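ThiS/MoaD family protein (Amycolatopsis orientalis, PDB 4N6E) probably serves as a CysO-type sulfur carrier that supplies sulfur to the thiosugar synthase BexX in 2-thiosugar biosynthesis. Local coordinates at residues Val58-Glu63 / Asp79-Leu84. Numbering follows the deposited sequence.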
ATOM      1  N   VAL B  58     -27.576   5.611 -34.568  1.00 42.06           N
ATOM      2  CA  VAL B  58     -28.980   5.375 -34.875  1.00 43.03           C
ATOM      3  C   VAL B  58     -29.140   4.113 -35.704  1.00 42.57           C
ATOM      4  O   VAL B  58     -28.463   3.940 -36.701  1.00 41.14           O
ATOM      5  CB  VAL B  58     -29.594   6.552 -35.644  1.00 44.76           C
ATOM      6  CG1 VAL B  58     -31.017   6.219 -36.068  1.00 42.96           C
ATOM      7  CG2 VAL B  58     -29.552   7.823 -34.797  1.00 45.74           C
ATOM      8  N   TYR B  59     -30.054   3.246 -35.287  1.00 44.97           N
ATOM      9  CA  TYR B  59     -30.349   2.025 -36.014  1.00 46.45           C
ATOM     10  C   TYR B  59     -31.774   2.036 -36.560  1.00 50.14           C
ATOM     11  O   TYR B  59     -32.692   2.565 -35.915  1.00 48.17           O
ATOM     12  CB  TYR B  59     -30.130   0.817 -35.109  1.00 46.03           C
ATOM     13  CG  TYR B  59     -28.720   0.755 -34.597  1.00 47.41           C
ATOM     14  CD1 TYR B  59     -28.336   1.486 -33.468  1.00 49.62           C
ATOM     15  CD2 TYR B  59     -27.759  -0.010 -35.242  1.00 46.42           C
ATOM     16  CE1 TYR B  59     -27.032   1.451 -33.004  1.00 48.83           C
ATOM     17  CE2 TYR B  59     -26.454  -0.055 -34.784  1.00 47.64           C
ATOM     18  CZ  TYR B  59     -26.098   0.680 -33.667  1.00 49.40           C
ATOM     19  OH  TYR B  59     -24.810   0.640 -33.208  1.00 52.55           O
ATOM     20  N   VAL B  60     -31.928   1.474 -37.766  1.00 54.84           N
ATOM     21  CA  VAL B  60     -33.239   1.156 -38.362  1.00 57.16           C
ATOM     22  C   VAL B  60     -33.399  -0.371 -38.388  1.00 57.03           C
ATOM     23  O   VAL B  60     -32.581  -1.066 -38.993  1.00 52.45           O
ATOM     24  CB  VAL B  60     -33.372   1.739 -39.781  1.00 57.47           C
ATOM     25  CG1 VAL B  60     -34.658   1.273 -40.452  1.00 58.97           C
ATOM     26  CG2 VAL B  60     -33.328   3.257 -39.727  1.00 56.65           C
ATOM     27  N   ASN B  61     -34.446  -0.879 -37.726  1.00 61.42           N
ATOM     28  CA  ASN B  61     -34.601  -2.324 -37.441  1.00 62.88           C
ATOM     29  C   ASN B  61     -33.249  -3.008 -37.218  1.00 61.23           C
ATOM     30  O   ASN B  61     -32.913  -3.968 -37.909  1.00 59.49           O
ATOM     31  CB  ASN B  61     -35.375  -3.046 -38.558  1.00 64.20           C
ATOM     32  CG  ASN B  61     -36.653  -2.321 -38.960  1.00 66.85           C
ATOM     33  OD1 ASN B  61     -37.494  -1.991 -38.119  1.00 64.55           O
ATOM     34  ND2 ASN B  61     -36.807  -2.075 -40.261  1.00 67.84           N
ATOM     35  N   ASP B  62     -32.472  -2.466 -36.275  1.00 59.39           N
ATOM     36  CA  ASP B  62     -31.157  -3.003 -35.876  1.00 58.34           C
ATOM     37  C   ASP B  62     -30.009  -2.895 -36.922  1.00 56.25           C
ATOM     38  O   ASP B  62     -28.962  -3.528 -36.763  1.00 52.55           O
ATOM     39  CB  ASP B  62     -31.286  -4.458 -35.350  1.00 62.95           C
ATOM     40  CG  ASP B  62     -31.947  -4.550 -33.948  1.00 67.25           C
ATOM     41  OD1 ASP B  62     -32.056  -3.529 -33.226  1.00 63.54           O
ATOM     42  OD2 ASP B  62     -32.348  -5.675 -33.566  1.00 69.29           O
ATOM     43  N   GLU B  63     -30.173  -2.072 -37.955  1.00 55.05           N
ATOM     44  CA  GLU B  63     -29.095  -1.830 -38.920  1.00 55.54           C
ATOM     45  C   GLU B  63     -28.542  -0.426 -38.736  1.00 52.10           C
ATOM     46  O   GLU B  63     -29.286   0.546 -38.803  1.00 50.04           O
ATOM     47  CB  GLU B  63     -29.595  -1.981 -40.363  1.00 60.60           C
ATOM     48  CG  GLU B  63     -29.766  -3.416 -40.854  1.00 65.64           C
ATOM     49  CD  GLU B  63     -30.154  -3.489 -42.335  1.00 72.20           C
ATOM     50  OE1 GLU B  63     -29.516  -2.784 -43.160  1.00 71.56           O
ATOM     51  OE2 GLU B  63     -31.098  -4.249 -42.679  1.00 69.88           O
ATOM     52  N   ASP B  79     -41.242   0.508 -39.349  1.00 80.11           N
ATOM     53  CA  ASP B  79     -39.844   0.367 -38.943  1.00 81.36           C
ATOM     54  C   ASP B  79     -39.664   0.823 -37.495  1.00 80.78           C
ATOM     55  O   ASP B  79     -40.393   1.694 -37.020  1.00 84.28           O
ATOM     56  CB  ASP B  79     -38.917   1.198 -39.854  1.00 81.37           C
ATOM     57  CG  ASP B  79     -38.639   0.529 -41.207  1.00 79.82           C
ATOM     58  OD1 ASP B  79     -38.933  -0.670 -41.390  1.00 74.52           O
ATOM     59  OD2 ASP B  79     -38.095   1.216 -42.097  1.00 79.85           O
ATOM     60  N   THR B  80     -38.700   0.215 -36.803  1.00 80.24           N
ATOM     61  CA  THR B  80     -38.275   0.667 -35.473  1.00 76.08           C
ATOM     62  C   THR B  80     -36.954   1.422 -35.590  1.00 69.83           C
ATOM     63  O   THR B  80     -36.028   0.954 -36.254  1.00 71.66           O
ATOM     64  CB  THR B  80     -38.082  -0.513 -34.501  1.00 78.25           C
ATOM     65  OG1 THR B  80     -39.325  -1.206 -34.338  1.00 78.42           O
ATOM     66  CG2 THR B  80     -37.598  -0.023 -33.124  1.00 80.00           C
ATOM     67  N   LEU B  81     -36.868   2.572 -34.929  1.00 62.47           N
ATOM     68  CA  LEU B  81     -35.677   3.408 -34.978  1.00 59.74           C
ATOM     69  C   LEU B  81     -35.092   3.588 -33.567  1.00 61.18           C
ATOM     70  O   LEU B  81     -35.717   4.211 -32.698  1.00 54.19           O
ATOM     71  CB  LEU B  81     -36.016   4.755 -35.617  1.00 59.94           C
ATOM     72  CG  LEU B  81     -34.836   5.667 -35.987  1.00 63.85           C
ATOM     73  CD1 LEU B  81     -35.028   6.288 -37.360  1.00 64.40           C
ATOM     74  CD2 LEU B  81     -34.590   6.760 -34.952  1.00 63.69           C
ATOM     75  N   THR B  82     -33.895   3.035 -33.348  1.00 58.53           N
ATOM     76  CA  THR B  82     -33.256   3.071 -32.039  1.00 55.13           C
ATOM     77  C   THR B  82     -32.149   4.109 -31.979  1.00 52.38           C
ATOM     78  O   THR B  82     -31.323   4.176 -32.874  1.00 55.32           O
ATOM     79  CB  THR B  82     -32.630   1.722 -31.678  1.00 57.24           C
ATOM     80  OG1 THR B  82     -33.553   0.667 -31.960  1.00 59.50           O
ATOM     81  CG2 THR B  82     -32.269   1.692 -30.207  1.00 58.64           C
ATOM     82  N   ILE B  83     -32.134   4.891 -30.901  1.00 50.99           N
ATOM     83  CA  ILE B  83     -31.051   5.826 -30.596  1.00 47.58           C
ATOM     84  C   ILE B  83     -30.161   5.244 -29.503  1.00 44.92           C
ATOM     85  O   ILE B  83     -30.631   4.901 -28.426  1.00 45.53           O
ATOM     86  CB  ILE B  83     -31.588   7.177 -30.122  1.00 46.74           C
ATOM     87  CG1 ILE B  83     -32.643   7.696 -31.100  1.00 47.77           C
ATOM     88  CG2 ILE B  83     -30.439   8.168 -29.977  1.00 47.80           C
ATOM     89  CD1 ILE B  83     -33.233   9.048 -30.735  1.00 48.86           C
ATOM     90  N   LEU B  84     -28.872   5.146 -29.790  1.00 45.05           N
ATOM     91  CA  LEU B  84     -27.930   4.434 -28.930  1.00 44.43           C
ATOM     92  C   LEU B  84     -26.649   5.258 -28.772  1.00 42.25           C
ATOM     93  O   LEU B  84     -25.729   5.150 -29.584  1.00 42.40           O
ATOM     94  CB  LEU B  84     -27.631   3.079 -29.550  1.00 45.39           C
ATOM     95  CG  LEU B  84     -26.857   2.068 -28.728  1.00 49.89           C
ATOM     96  CD1 LEU B  84     -27.725   1.479 -27.623  1.00 50.84           C
ATOM     97  CD2 LEU B  84     -26.338   0.968 -29.643  1.00 51.00           C
TER
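Asn61 folds its side chain back beside its own backbone N, with CG anti to the carbonyl carbon (chi1 -48°), a torsion that carries the amide across to Asp79 and Thr80. Asn61 OD1 accepts a hydrogen bond from Thr80 N at 2.8 Å, while Asn61 ND2 gives an almost straight bond (171°) to Asp79 OD1. That oxygen lies in the amide plane but is met from above the carboxylate plane, the amide and carboxylate planes lying 78° apart. Asparagine tolerates the positive phi and psi of the type I' turn from Val60 to Glu63, which leads on to strand 63-64, and its amide both donates and accepts. Aspartate offers two acceptors, OD1 to Asn61 and OD2 to Lys76 N; with an alanine here, both donors would probably lose their mate and the amide would be freer to turn. Alongside, strands 56-60 and 80-88 run antiparallel: Tyr59 N to Thr82 O and Thr82 N to Tyr59 O are both 2.9 Å. Val58 CG1 meets Leu81 CD2 at 3.8 Å, two branched apolar side chains packing on the face that also carries Val60. On the other, the broad Tyr59 ring rests CE1 against Leu84 CD2 at 3.5 Å and makes a cation-pi contact with a basic side chain from the chain of another protein. Within this ubiquitin-like beta-grasp fold, strand 80-88 is central, flanked by strands 3-6 and 56-60, with strand 63-64 beyond the latter.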